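Local structure of outer membrane protein YopM (Yersinia pestis, 1JL5) at residues A[54-59]-A[81-86]; A[99-104]-A[119-124]; A[347-352]-A[365-370]; A[358-363]-A[378-383]. The protein is a leucine-rich-repeat effector that probably alters host cell physiology to promote bacterial survival in host tissues, and it can assemble into a hollow tetrameric cylinder. All blocks are in the same frame, centred on the assembly; numbering follows the deposited sequence.

Contact 1. Residues A[54-59]-A[81-86]; sequences NGEQRE and LGLSSL
Glu56, just before helix 58-71, and Arg58 in its first turn meet Ser84 in a polar contact that joins the N-terminal helical region of this leucine-rich-repeat protein to the loop of its first repeat. The principle illustrated is the covering of a solenoid's end: the turn before the helix lies on the loop that follows strand 75-77. At the backbone, Gln57, in the N-cap position, donates its N to Leu81 O at 2.6 Å in an almost straight bond. One carboxylate oxygen collects most of the polar contacts. Glu56 OE1 receives Ser84 N at 2.7 Å from well above the carboxylate plane, and the guanidinium of Arg58 grips the same atom side-on through NE and NH2. This salt bridge, 2.8 Å from Arg58 NE to Glu56 OE1, is internal to 54-59 and positions OE1 for the Ser84 N bond that crosses; three donors on one oxygen would probably favour the charged carboxylate. Elsewhere Arg58 is held by Trp46 of helix 36-48, through a bond from NH1 to the backbone oxygen and a cation-pi contact. Beside the polar group, Leu83 CD2 packs against Arg58 CG at 3.9 Å, while Gln57 and Leu81 cross at about a right angle. Arg338 of a second subunit reaches Gly55 O. At the edge of the guanidinium, a water in its plane accepts from Arg58 NH2 at 2.8 Å.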
loop_
_atom_site.group_PDB
_atom_site.type_symbol
_atom_site.label_atom_id
_atom_site.label_comp_id
_atom_site.label_asym_id
_atom_site.label_seq_id
_atom_site.Cartn_x
_atom_site.Cartn_y
_atom_site.Cartn_z
ATOM N N ASN A 54 22.669 -27.619 -0.880
ATOM C CA ASN A 54 21.740 -26.961 -1.784
ATOM C C ASN A 54 20.281 -27.313 -1.560
ATOM O O ASN A 54 19.436 -27.046 -2.408
ATOM C CB ASN A 54 22.124 -27.215 -3.240
ATOM C CG ASN A 54 23.262 -26.327 -3.694
ATOM O OD1 ASN A 54 23.431 -26.079 -4.888
ATOM N ND2 ASN A 54 24.055 -25.842 -2.740
ATOM N N GLY A 55 19.989 -27.905 -0.410
ATOM C CA GLY A 55 18.621 -28.251 -0.079
ATOM C C GLY A 55 17.888 -29.088 -1.103
ATOM O O GLY A 55 16.662 -29.195 -1.055
ATOM N N GLU A 56 18.621 -29.678 -2.038
ATOM C CA GLU A 56 17.978 -30.513 -3.034
ATOM C C GLU A 56 17.405 -31.718 -2.318
ATOM O O GLU A 56 18.082 -32.370 -1.529
ATOM C CB GLU A 56 18.977 -30.948 -4.096
ATOM C CG GLU A 56 19.580 -29.783 -4.832
ATOM C CD GLU A 56 20.108 -30.173 -6.179
ATOM O OE1 GLU A 56 19.517 -31.081 -6.798
ATOM O OE2 GLU A 56 21.095 -29.562 -6.627
ATOM N N GLN A 57 16.139 -31.995 -2.571
ATOM C CA GLN A 57 15.480 -33.114 -1.935
ATOM C C GLN A 57 15.486 -34.300 -2.879
ATOM O O GLN A 57 14.449 -34.796 -3.308
ATOM C CB GLN A 57 14.066 -32.698 -1.554
ATOM C CG GLN A 57 14.095 -31.524 -0.596
ATOM C CD GLN A 57 12.735 -30.950 -0.329
ATOM O OE1 GLN A 57 12.077 -30.441 -1.233
ATOM N NE2 GLN A 57 12.298 -31.024 0.921
ATOM N N ARG A 58 16.690 -34.745 -3.207
ATOM C CA ARG A 58 16.845 -35.862 -4.109
ATOM C C ARG A 58 16.330 -37.142 -3.486
ATOM O O ARG A 58 15.839 -38.016 -4.188
ATOM C CB ARG A 58 18.303 -35.994 -4.511
ATOM C CG ARG A 58 18.799 -34.726 -5.145
ATOM C CD ARG A 58 19.979 -34.966 -6.036
ATOM N NE ARG A 58 20.306 -33.755 -6.774
ATOM C CZ ARG A 58 21.247 -33.689 -7.706
ATOM N NH1 ARG A 58 21.950 -34.772 -8.010
ATOM N NH2 ARG A 58 21.485 -32.544 -8.331
ATOM N N GLU A 59 16.422 -37.250 -2.167
ATOM C CA GLU A 59 15.931 -38.452 -1.517
ATOM C C GLU A 59 14.452 -38.598 -1.821
ATOM O O GLU A 59 13.990 -39.670 -2.205
ATOM C CB GLU A 59 16.134 -38.388 -0.009
ATOM C CG GLU A 59 15.553 -39.594 0.703
ATOM C CD GLU A 59 15.927 -39.630 2.161
ATOM O OE1 GLU A 59 17.126 -39.466 2.456
ATOM O OE2 GLU A 59 15.034 -39.830 3.015
ATOM N N LEU A 81 11.486 -29.675 -5.276
ATOM C CA LEU A 81 12.429 -30.533 -4.580
ATOM C C LEU A 81 13.819 -29.938 -4.678
ATOM O O LEU A 81 14.803 -30.561 -4.292
ATOM C CB LEU A 81 12.401 -31.940 -5.174
ATOM C CG LEU A 81 11.070 -32.667 -4.974
ATOM C CD1 LEU A 81 11.166 -34.094 -5.503
ATOM C CD2 LEU A 81 10.723 -32.669 -3.489
ATOM N N GLY A 82 13.886 -28.719 -5.199
ATOM C CA GLY A 82 15.154 -28.031 -5.339
ATOM C C GLY A 82 16.154 -28.786 -6.186
ATOM O O GLY A 82 17.358 -28.569 -6.079
ATOM N N LEU A 83 15.658 -29.665 -7.046
ATOM C CA LEU A 83 16.531 -30.459 -7.898
ATOM C C LEU A 83 17.249 -29.620 -8.940
ATOM O O LEU A 83 16.613 -28.943 -9.744
ATOM C CB LEU A 83 15.716 -31.544 -8.589
ATOM C CG LEU A 83 14.823 -32.314 -7.621
ATOM C CD1 LEU A 83 14.105 -33.420 -8.368
ATOM C CD2 LEU A 83 15.664 -32.879 -6.481
ATOM N N SER A 84 18.577 -29.658 -8.921
ATOM C CA SER A 84 19.359 -28.907 -9.889
ATOM C C SER A 84 19.482 -29.756 -11.144
ATOM O O SER A 84 20.020 -29.321 -12.158
ATOM C CB SER A 84 20.744 -28.581 -9.333
ATOM O OG SER A 84 21.422 -29.754 -8.934
ATOM N N SER A 85 18.981 -30.979 -11.064
ATOM C CA SER A 85 19.006 -31.876 -12.207
ATOM C C SER A 85 18.100 -33.040 -11.894
ATOM O O SER A 85 17.727 -33.265 -10.740
ATOM C CB SER A 85 20.416 -32.411 -12.475
ATOM O OG SER A 85 20.758 -33.412 -11.528
ATOM N N LEU A 86 17.728 -33.764 -12.934
ATOM C CA LEU A 86 16.900 -34.932 -12.770
ATOM C C LEU A 86 17.720 -36.072 -13.312
ATOM O O LEU A 86 18.460 -35.910 -14.277
ATOM C CB LEU A 86 15.606 -34.823 -13.574
ATOM C CG LEU A 86 14.629 -33.724 -13.169
ATOM C CD1 LEU A 86 13.350 -33.872 -13.977
ATOM C CD2 LEU A 86 14.335 -33.826 -11.679
HETATM O O HOH W 1 18.307 -26.592 -4.742
HETATM O O HOH W 2 22.946 -31.663 -10.506
#

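Contact 2. Residues A[99-104]-A[119-124]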
loop_
_atom_site.group_PDB
_atom_site.type_symbol
_atom_site.label_atom_id
_atom_site.label_comp_id
_atom_site.label_asym_id
_atom_site.label_seq_id
_atom_site.Cartn_x
_atom_site.Cartn_y
_atom_site.Cartn_z
ATOM N N SER A 99 8.149 -29.240 -11.541
ATOM C CA SER A 99 8.015 -27.808 -11.363
ATOM C C SER A 99 8.771 -27.361 -10.129
ATOM O O SER A 99 9.000 -28.141 -9.206
ATOM C CB SER A 99 6.543 -27.439 -11.203
ATOM O OG SER A 99 5.768 -28.031 -12.227
ATOM N N CYS A 100 9.162 -26.096 -10.129
ATOM C CA CYS A 100 9.853 -25.505 -9.000
ATOM C C CYS A 100 11.076 -26.256 -8.512
ATOM O O CYS A 100 11.116 -26.742 -7.390
ATOM C CB CYS A 100 8.866 -25.320 -7.852
ATOM S SG CYS A 100 7.418 -24.353 -8.344
ATOM N N ASN A 101 12.074 -26.350 -9.372
ATOM C CA ASN A 101 13.322 -26.987 -9.019
ATOM C C ASN A 101 14.353 -26.042 -9.594
ATOM O O ASN A 101 14.014 -24.917 -9.954
ATOM C CB ASN A 101 13.421 -28.379 -9.646
ATOM C CG ASN A 101 12.562 -29.400 -8.923
ATOM O OD1 ASN A 101 12.804 -29.716 -7.759
ATOM N ND2 ASN A 101 11.549 -29.914 -9.607
ATOM N N SER A 102 15.600 -26.479 -9.675
ATOM C CA SER A 102 16.652 -25.638 -10.222
ATOM C C SER A 102 17.206 -26.305 -11.455
ATOM O O SER A 102 18.391 -26.183 -11.765
ATOM C CB SER A 102 17.772 -25.452 -9.209
ATOM O OG SER A 102 17.282 -24.826 -8.046
ATOM N N LEU A 103 16.341 -27.023 -12.155
ATOM C CA LEU A 103 16.754 -27.724 -13.355
ATOM C C LEU A 103 17.283 -26.750 -14.387
ATOM O O LEU A 103 16.611 -25.796 -14.756
ATOM C CB LEU A 103 15.577 -28.503 -13.934
ATOM C CG LEU A 103 14.949 -29.519 -12.980
ATOM C CD1 LEU A 103 13.756 -30.164 -13.646
ATOM C CD2 LEU A 103 15.985 -30.567 -12.582
ATOM N N THR A 104 18.505 -26.985 -14.841
ATOM C CA THR A 104 19.099 -26.131 -15.854
ATOM C C THR A 104 19.102 -26.965 -17.113
ATOM O O THR A 104 19.302 -26.468 -18.218
ATOM C CB THR A 104 20.543 -25.758 -15.499
ATOM O OG1 THR A 104 21.320 -26.953 -15.351
ATOM C CG2 THR A 104 20.579 -24.970 -14.201
ATOM N N ASP A 119 7.909 -26.079 -15.039
ATOM C CA ASP A 119 7.849 -24.644 -14.847
ATOM C C ASP A 119 8.680 -24.339 -13.615
ATOM O O ASP A 119 8.883 -25.207 -12.763
ATOM C CB ASP A 119 6.413 -24.209 -14.596
ATOM C CG ASP A 119 5.781 -24.973 -13.463
ATOM O OD1 ASP A 119 5.506 -26.175 -13.661
ATOM O OD2 ASP A 119 5.575 -24.390 -12.375
ATOM N N ASN A 120 9.164 -23.107 -13.524
ATOM C CA ASN A 120 9.952 -22.697 -12.380
ATOM C C ASN A 120 11.196 -23.546 -12.195
ATOM O O ASN A 120 11.356 -24.263 -11.211
ATOM C CB ASN A 120 9.084 -22.732 -11.130
ATOM C CG ASN A 120 7.953 -21.737 -11.202
ATOM O OD1 ASN A 120 8.169 -20.536 -11.059
ATOM N ND2 ASN A 120 6.746 -22.225 -11.453
ATOM N N ASN A 121 12.065 -23.456 -13.184
ATOM C CA ASN A 121 13.330 -24.145 -13.173
ATOM C C ASN A 121 14.277 -23.177 -13.833
ATOM O O ASN A 121 13.909 -22.033 -14.072
ATOM C CB ASN A 121 13.234 -25.461 -13.940
ATOM C CG ASN A 121 12.663 -26.565 -13.090
ATOM O OD1 ASN A 121 13.258 -26.944 -12.088
ATOM N ND2 ASN A 121 11.502 -27.079 -13.471
ATOM N N ASN A 122 15.485 -23.627 -14.129
ATOM C CA ASN A 122 16.477 -22.762 -14.742
ATOM C C ASN A 122 16.822 -23.267 -16.125
ATOM O O ASN A 122 17.949 -23.125 -16.587
ATOM C CB ASN A 122 17.724 -22.726 -13.861
ATOM C CG ASN A 122 17.421 -22.242 -12.457
ATOM O OD1 ASN A 122 18.148 -22.542 -11.510
ATOM N ND2 ASN A 122 16.347 -21.479 -12.317
ATOM N N LEU A 123 15.837 -23.858 -16.785
ATOM C CA LEU A 123 16.042 -24.393 -18.118
ATOM C C LEU A 123 16.302 -23.271 -19.102
ATOM O O LEU A 123 15.513 -22.337 -19.212
ATOM C CB LEU A 123 14.816 -25.193 -18.553
ATOM C CG LEU A 123 14.476 -26.392 -17.668
ATOM C CD1 LEU A 123 13.201 -27.044 -18.169
ATOM C CD2 LEU A 123 15.634 -27.384 -17.684
ATOM N N LYS A 124 17.419 -23.356 -19.816
ATOM C CA LYS A 124 17.752 -22.334 -20.796
ATOM C C LYS A 124 17.436 -22.868 -22.178
ATOM O O LYS A 124 17.351 -22.116 -23.148
ATOM C CB LYS A 124 19.233 -21.956 -20.704
ATOM C CG LYS A 124 19.614 -21.292 -19.388
ATOM C CD LYS A 124 20.973 -20.603 -19.478
ATOM C CE LYS A 124 20.949 -19.465 -20.493
ATOM N NZ LYS A 124 22.240 -18.716 -20.561
HETATM O O HOH W 3 14.436 -21.683 -10.357
HETATM O O HOH W 4 18.403 -26.026 -20.616
#
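Asn121 lies alongside both Asn101 and Leu103, its side chain pointing the same way as theirs, where the loops of two successive leucine-rich repeats stack. The two asparagines are equivalent rungs of an asparagine ladder, with amide planes only 15° apart. The first torsion of Asn121 (chi1 -83°), closely matched by that of Asn101, sets CG beside the backbone N and turns both amides inward. Leu103 N donates to Asn121 OD1 at 3.1 Å, although the exact place of that oxygen is less sure. On its other side the Asn121 amide gives ND2 to the backbone oxygens of Val118 and Ala98; Asn101 likewise sends ND2 to Leu78 O and Ala98 O, while its OD1 serves Leu81 and Leu83. Backbone bonds run beside the ladder, from Cys100 N to Asp119 O at 2.8 Å and from Asn101 N to Asn120 O at 2.9 Å.

Asp119 departs from this pattern: with chi1 at 54°, CG stands between the backbone N and the carbonyl carbon, and OD1 faces Ser99 OG, which donates to it. Its other oxygen, OD2, is met on the anti side by Asn120 ND2 at 2.6 Å, so neighbours on two sides hold the carboxylate. Cys100 SG rests on Asn120 CB at 3.6 Å, and Thr104 CG2 touches Asn122 CB at the same separation. Farther inward, Leu103 CB meets Leu123 CD2 at 3.9 Å. Buried amides thus bond to backbone N-H and C=O groups of neighbouring turns, consistent with their role as a ladder in leucine-rich repeats, and polar side chains can be carried inside the solenoid beside its leucines.

Contact 3. Residues A[347-352]-A[365-370]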
loop_
_atom_site.group_PDB
_atom_site.type_symbol
_atom_site.label_atom_id
_atom_site.label_comp_id
_atom_site.label_asym_id
_atom_site.label_seq_id
_atom_site.Cartn_x
_atom_site.Cartn_y
_atom_site.Cartn_z
ATOM N N ASN A 347 -12.672 10.930 -7.149
ATOM C CA ASN A 347 -13.524 11.538 -8.139
ATOM C C ASN A 347 -13.977 12.823 -7.516
ATOM O O ASN A 347 -13.493 13.194 -6.454
ATOM C CB ASN A 347 -14.702 10.635 -8.463
ATOM C CG ASN A 347 -14.370 9.655 -9.550
ATOM O OD1 ASN A 347 -14.229 10.035 -10.709
ATOM N ND2 ASN A 347 -14.216 8.393 -9.185
ATOM N N HIS A 348 -14.898 13.505 -8.172
ATOM C CA HIS A 348 -15.384 14.760 -7.654
ATOM C C HIS A 348 -16.835 14.610 -7.238
ATOM O O HIS A 348 -17.664 15.472 -7.512
ATOM C CB HIS A 348 -15.269 15.838 -8.713
ATOM C CG HIS A 348 -15.006 17.188 -8.142
ATOM N ND1 HIS A 348 -13.735 17.628 -7.849
ATOM C CD2 HIS A 348 -15.848 18.164 -7.736
ATOM C CE1 HIS A 348 -13.806 18.818 -7.287
ATOM N NE2 HIS A 348 -15.077 19.167 -7.206
ATOM N N LEU A 349 -17.134 13.503 -6.576
ATOM C CA LEU A 349 -18.491 13.241 -6.135
ATOM C C LEU A 349 -18.857 14.047 -4.904
ATOM O O LEU A 349 -18.147 14.027 -3.904
ATOM C CB LEU A 349 -18.663 11.756 -5.825
ATOM C CG LEU A 349 -18.316 10.817 -6.974
ATOM C CD1 LEU A 349 -18.556 9.389 -6.527
ATOM C CD2 LEU A 349 -19.147 11.167 -8.208
ATOM N N ALA A 350 -19.964 14.771 -4.998
ATOM C CA ALA A 350 -20.466 15.550 -3.875
ATOM C C ALA A 350 -21.342 14.561 -3.121
ATOM O O ALA A 350 -21.490 14.631 -1.901
ATOM C CB ALA A 350 -21.306 16.715 -4.371
ATOM N N GLU A 351 -21.906 13.625 -3.877
ATOM C CA GLU A 351 -22.779 12.605 -3.319
ATOM C C GLU A 351 -22.594 11.275 -4.021
ATOM O O GLU A 351 -22.284 11.216 -5.209
ATOM C CB GLU A 351 -24.244 13.001 -3.487
ATOM C CG GLU A 351 -24.629 14.356 -2.936
ATOM C CD GLU A 351 -26.036 14.742 -3.348
ATOM O OE1 GLU A 351 -26.978 13.999 -3.001
ATOM O OE2 GLU A 351 -26.197 15.782 -4.025
ATOM N N VAL A 352 -22.792 10.206 -3.267
ATOM C CA VAL A 352 -22.732 8.874 -3.824
ATOM C C VAL A 352 -24.216 8.583 -4.007
ATOM O O VAL A 352 -25.008 8.812 -3.096
ATOM C CB VAL A 352 -22.138 7.872 -2.828
ATOM C CG1 VAL A 352 -22.261 6.462 -3.379
ATOM C CG2 VAL A 352 -20.683 8.212 -2.557
ATOM N N GLU A 365 -13.617 6.754 -1.334
ATOM C CA GLU A 365 -12.582 7.523 -0.665
ATOM C C GLU A 365 -12.148 8.680 -1.561
ATOM O O GLU A 365 -12.103 8.552 -2.783
ATOM C CB GLU A 365 -11.389 6.599 -0.406
ATOM C CG GLU A 365 -11.590 5.218 -1.055
ATOM C CD GLU A 365 -10.359 4.342 -1.020
ATOM O OE1 GLU A 365 -9.768 4.178 0.073
ATOM O OE2 GLU A 365 -9.990 3.807 -2.086
ATOM N N TYR A 366 -11.847 9.816 -0.949
ATOM C CA TYR A 366 -11.371 10.971 -1.691
ATOM C C TYR A 366 -12.318 11.470 -2.759
ATOM O O TYR A 366 -12.045 11.410 -3.959
ATOM C CB TYR A 366 -10.008 10.646 -2.290
ATOM C CG TYR A 366 -9.050 10.176 -1.225
ATOM C CD1 TYR A 366 -8.571 11.060 -0.260
ATOM C CD2 TYR A 366 -8.661 8.844 -1.150
ATOM C CE1 TYR A 366 -7.728 10.629 0.753
ATOM C CE2 TYR A 366 -7.815 8.400 -0.138
ATOM C CZ TYR A 366 -7.352 9.300 0.810
ATOM O OH TYR A 366 -6.505 8.876 1.807
ATOM N N ASN A 367 -13.450 11.956 -2.285
ATOM C CA ASN A 367 -14.478 12.539 -3.114
ATOM C C ASN A 367 -14.956 13.664 -2.223
ATOM O O ASN A 367 -15.025 13.502 -1.003
ATOM C CB ASN A 367 -15.606 11.542 -3.368
ATOM C CG ASN A 367 -15.394 10.736 -4.626
ATOM O OD1 ASN A 367 -15.521 11.255 -5.731
ATOM N ND2 ASN A 367 -15.064 9.464 -4.467
ATOM N N PRO A 368 -15.244 14.835 -2.804
ATOM C CA PRO A 368 -15.718 15.955 -1.991
ATOM C C PRO A 368 -17.157 15.681 -1.582
ATOM O O PRO A 368 -18.054 16.471 -1.850
ATOM C CB PRO A 368 -15.596 17.135 -2.941
ATOM C CG PRO A 368 -15.907 16.516 -4.260
ATOM C CD PRO A 368 -15.102 15.235 -4.213
ATOM N N LEU A 369 -17.362 14.529 -0.958
ATOM C CA LEU A 369 -18.677 14.113 -0.502
ATOM C C LEU A 369 -19.202 15.071 0.556
ATOM O O LEU A 369 -18.563 15.279 1.585
ATOM C CB LEU A 369 -18.592 12.698 0.081
ATOM C CG LEU A 369 -19.069 11.512 -0.764
ATOM C CD1 LEU A 369 -18.701 11.686 -2.219
ATOM C CD2 LEU A 369 -18.473 10.242 -0.192
ATOM N N ARG A 370 -20.360 15.660 0.292
ATOM C CA ARG A 370 -20.974 16.575 1.244
ATOM C C ARG A 370 -21.411 15.746 2.446
ATOM O O ARG A 370 -21.559 16.257 3.557
ATOM C CB ARG A 370 -22.178 17.258 0.598
ATOM C CG ARG A 370 -21.812 17.961 -0.695
ATOM C CD ARG A 370 -23.006 18.579 -1.402
ATOM N NE ARG A 370 -22.598 19.171 -2.676
ATOM C CZ ARG A 370 -21.686 20.134 -2.795
ATOM N NH1 ARG A 370 -21.088 20.618 -1.715
ATOM N NH2 ARG A 370 -21.361 20.605 -3.993
HETATM O O HOH W 5 -11.258 13.905 -5.122
#
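One face of the His348 ring is covered by Pro368, whose CG sits 4.0 Å from the ring centroid and 14° off its normal, a CH-pi contact displaced toward the rim. The two side chains cross at about a right angle, and His348 NE2 is hydrogen-bonded to Ser206 of a third subunit, so the ring lies at the interface with that subunit. The second flat group, the guanidinium of Arg370, is approached obliquely by Ala350 CB, which comes within 3.3 Å of Arg370 NE.

Both groups belong to the loops that follow the strands of consecutive leucine-rich repeats, where the asparagine ladder continues through Asn347 and Asn367. The amide of Asn367 lies alongside Leu349, with CG beside the backbone N (chi1 -92°), and this directs OD1 toward the Leu349 N-H at 2.9 Å, with the oxygen's position less certain. At its other end Asn367 ND2 serves the backbone oxygens of Ala344 and Val364, while Asn347 repeats the scheme toward Val324 and Ala344. Asn347 N adds a bond of 3.3 Å to Tyr366 O, and a water lies between that oxygen and Asn347 O.

Pro368 occupies the centre of an inverse gamma turn, and its backbone nitrogen has no hydrogen to offer Leu349 O. Apolar contacts continue inward: Leu369 CD1 meets Leu349 CB at 3.6 Å and Leu369 CD2 touches Val352 CG2 at 3.8 Å. Farther along the loops Arg370 N closes the contact with a 2.7 Å bond to Ala350 O, in the carbonyl plane and on a lone pair.

Contact 4. Residues A[358-363]-A[378-383]; sequences NLKQLH and SVEDLR
His363 and Asp381 form the tight polar part of this contact between two neighbouring parallel strands, a histidine-carboxylate hydrogen bond in which His363 NE2 gives its proton to Asp381 OD1 over 2.5 Å. The carboxylate meets the ring at its edge, the two planes 65° apart. Over one face of the imidazole the guanidinium of Arg383 lies flat, centres 3.7 Å apart and planes at 11°, bent into place at chi3 (-45°); Gln361 CG covers the opposite face. Asp381 OD2 takes a second bond, from Gln361 NE2 at 2.8 Å, well above the carboxylate plane. Arg383 itself finds its salt-bridge partner in Glu365. On the other face of the strands Leu362 CD2 and Leu382 CD1 press together at 3.4 Å, closer than usual van der Waals contact.

Toward the N-terminal ends of the segments the packing is looser. Lys360 and Glu380 run side by side, but Lys360 NZ and Glu380 OE2 stay 6.2 Å apart, too far for a salt bridge, while NZ turns back to Asn358 O. Leu359 CB and Val379 CG2 are also more relaxed, at 4.1 Å. Lys360 O nonetheless accepts both Glu380 N and Asp381 N, as the loop passes into the strand. A fourth subunit continues the pairing antiparallel beyond strand 381-385. Such parallel strands, with leucines inward and polar residues on the other face, are typical of the concave side of a leucine-rich-repeat solenoid.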
loop_
_atom_site.group_PDB
_atom_site.type_symbol
_atom_site.label_atom_id
_atom_site.label_comp_id
_atom_site.label_asym_id
_atom_site.label_seq_id
_atom_site.Cartn_x
_atom_site.Cartn_y
_atom_site.Cartn_z
ATOM N N ASN A 358 -27.566 -4.654 -1.970
ATOM C CA ASN A 358 -26.679 -5.813 -1.957
ATOM C C ASN A 358 -25.231 -5.349 -2.123
ATOM O O ASN A 358 -24.329 -6.163 -2.324
ATOM C CB ASN A 358 -27.039 -6.776 -3.093
ATOM C CG ASN A 358 -27.804 -7.994 -2.612
ATOM O OD1 ASN A 358 -27.210 -8.989 -2.194
ATOM N ND2 ASN A 358 -29.131 -7.923 -2.665
ATOM N N LEU A 359 -25.015 -4.040 -2.041
ATOM C CA LEU A 359 -23.667 -3.507 -2.190
ATOM C C LEU A 359 -22.789 -4.091 -1.100
ATOM O O LEU A 359 -23.092 -3.978 0.084
ATOM C CB LEU A 359 -23.665 -1.983 -2.088
ATOM C CG LEU A 359 -22.322 -1.348 -2.473
ATOM C CD1 LEU A 359 -22.053 -1.586 -3.965
ATOM C CD2 LEU A 359 -22.342 0.139 -2.156
ATOM N N LYS A 360 -21.702 -4.728 -1.508
ATOM C CA LYS A 360 -20.786 -5.337 -0.564
ATOM C C LYS A 360 -19.605 -4.431 -0.318
ATOM O O LYS A 360 -19.048 -4.382 0.776
ATOM C CB LYS A 360 -20.272 -6.663 -1.111
ATOM C CG LYS A 360 -21.360 -7.674 -1.372
ATOM C CD LYS A 360 -22.160 -7.958 -0.110
ATOM C CE LYS A 360 -23.218 -9.025 -0.364
ATOM N NZ LYS A 360 -24.109 -8.663 -1.502
ATOM N N GLN A 361 -19.226 -3.705 -1.355
ATOM C CA GLN A 361 -18.077 -2.843 -1.256
ATOM C C GLN A 361 -18.330 -1.443 -1.755
ATOM O O GLN A 361 -18.847 -1.232 -2.850
ATOM C CB GLN A 361 -16.926 -3.472 -2.026
ATOM C CG GLN A 361 -15.651 -2.680 -2.004
ATOM C CD GLN A 361 -14.606 -3.343 -2.848
ATOM O OE1 GLN A 361 -14.813 -3.560 -4.037
ATOM N NE2 GLN A 361 -13.479 -3.686 -2.242
ATOM N N LEU A 362 -17.969 -0.484 -0.919
ATOM C CA LEU A 362 -18.116 0.905 -1.261
ATOM C C LEU A 362 -16.805 1.605 -0.973
ATOM O O LEU A 362 -16.456 1.830 0.180
ATOM C CB LEU A 362 -19.220 1.559 -0.437
ATOM C CG LEU A 362 -19.373 3.034 -0.798
ATOM C CD1 LEU A 362 -19.826 3.148 -2.244
ATOM C CD2 LEU A 362 -20.361 3.705 0.136
ATOM N N HIS A 363 -16.066 1.918 -2.025
ATOM C CA HIS A 363 -14.813 2.643 -1.882
ATOM C C HIS A 363 -15.029 3.928 -2.636
ATOM O O HIS A 363 -14.919 3.967 -3.856
ATOM C CB HIS A 363 -13.654 1.860 -2.489
ATOM C CG HIS A 363 -13.254 0.666 -1.681
ATOM N ND1 HIS A 363 -12.219 -0.167 -2.045
ATOM C CD2 HIS A 363 -13.757 0.163 -0.530
ATOM C CE1 HIS A 363 -12.102 -1.133 -1.152
ATOM N NE2 HIS A 363 -13.023 -0.954 -0.223
ATOM N N SER A 378 -25.680 -4.490 3.747
ATOM C CA SER A 378 -24.910 -5.438 2.952
ATOM C C SER A 378 -23.443 -5.034 2.817
ATOM O O SER A 378 -22.571 -5.883 2.671
ATOM C CB SER A 378 -25.521 -5.567 1.561
ATOM O OG SER A 378 -25.562 -4.304 0.923
ATOM N N VAL A 379 -23.169 -3.738 2.861
ATOM C CA VAL A 379 -21.798 -3.268 2.720
ATOM C C VAL A 379 -20.881 -3.897 3.754
ATOM O O VAL A 379 -21.033 -3.669 4.951
ATOM C CB VAL A 379 -21.725 -1.739 2.843
ATOM C CG1 VAL A 379 -20.278 -1.271 2.723
ATOM C CG2 VAL A 379 -22.584 -1.101 1.764
ATOM N N GLU A 380 -19.933 -4.697 3.278
ATOM C CA GLU A 380 -18.971 -5.368 4.147
ATOM C C GLU A 380 -17.647 -4.615 4.098
ATOM O O GLU A 380 -16.919 -4.538 5.081
ATOM C CB GLU A 380 -18.714 -6.798 3.660
ATOM C CG GLU A 380 -19.952 -7.590 3.314
ATOM C CD GLU A 380 -19.627 -8.959 2.738
ATOM O OE1 GLU A 380 -18.729 -9.050 1.873
ATOM O OE2 GLU A 380 -20.278 -9.946 3.137
ATOM N N ASP A 381 -17.351 -4.067 2.929
ATOM C CA ASP A 381 -16.110 -3.351 2.686
ATOM C C ASP A 381 -16.405 -1.899 2.362
ATOM O O ASP A 381 -16.863 -1.578 1.267
ATOM C CB ASP A 381 -15.389 -4.008 1.518
ATOM C CG ASP A 381 -14.060 -3.377 1.229
ATOM O OD1 ASP A 381 -13.806 -2.253 1.715
ATOM O OD2 ASP A 381 -13.272 -4.006 0.500
ATOM N N LEU A 382 -16.126 -1.022 3.315
ATOM C CA LEU A 382 -16.396 0.388 3.138
ATOM C C LEU A 382 -15.172 1.268 3.338
ATOM O O LEU A 382 -14.389 1.073 4.268
ATOM C CB LEU A 382 -17.489 0.818 4.114
ATOM C CG LEU A 382 -17.890 2.290 4.145
ATOM C CD1 LEU A 382 -18.467 2.697 2.803
ATOM C CD2 LEU A 382 -18.909 2.504 5.250
ATOM N N ARG A 383 -15.012 2.233 2.444
ATOM C CA ARG A 383 -13.919 3.184 2.533
ATOM C C ARG A 383 -14.447 4.489 1.997
ATOM O O ARG A 383 -14.876 4.579 0.850
ATOM C CB ARG A 383 -12.696 2.725 1.730
ATOM C CG ARG A 383 -12.178 1.361 2.158
ATOM C CD ARG A 383 -10.723 1.125 1.793
ATOM N NE ARG A 383 -10.405 1.536 0.434
ATOM C CZ ARG A 383 -9.453 0.979 -0.307
ATOM N NH1 ARG A 383 -8.731 -0.019 0.184
ATOM N NH2 ARG A 383 -9.214 1.424 -1.534
#

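Three of the four contacts are variations on the stacking of successive turns of the solenoid, seen at different places along it. Contacts 2 and 3 join equivalent loops, and both rely on buried asparagine amides; contact 3 substitutes a proline and a histidine face where contact 2 has small polar side chains. Contact 4 pairs the strands themselves, so a regular ladder of backbone bonds predominates and polar and charged side chains occupy one face. Contact 1 differs in kind, setting a helix start against a repeat: the Glu56 carboxylate, held by Arg58 of its own segment, accepts from Ser84 N. All four are partly buried. Contacts 1 and 2 touch through Leu83 and Ser102, contacts 3 and 4 through Glu365 and Arg383.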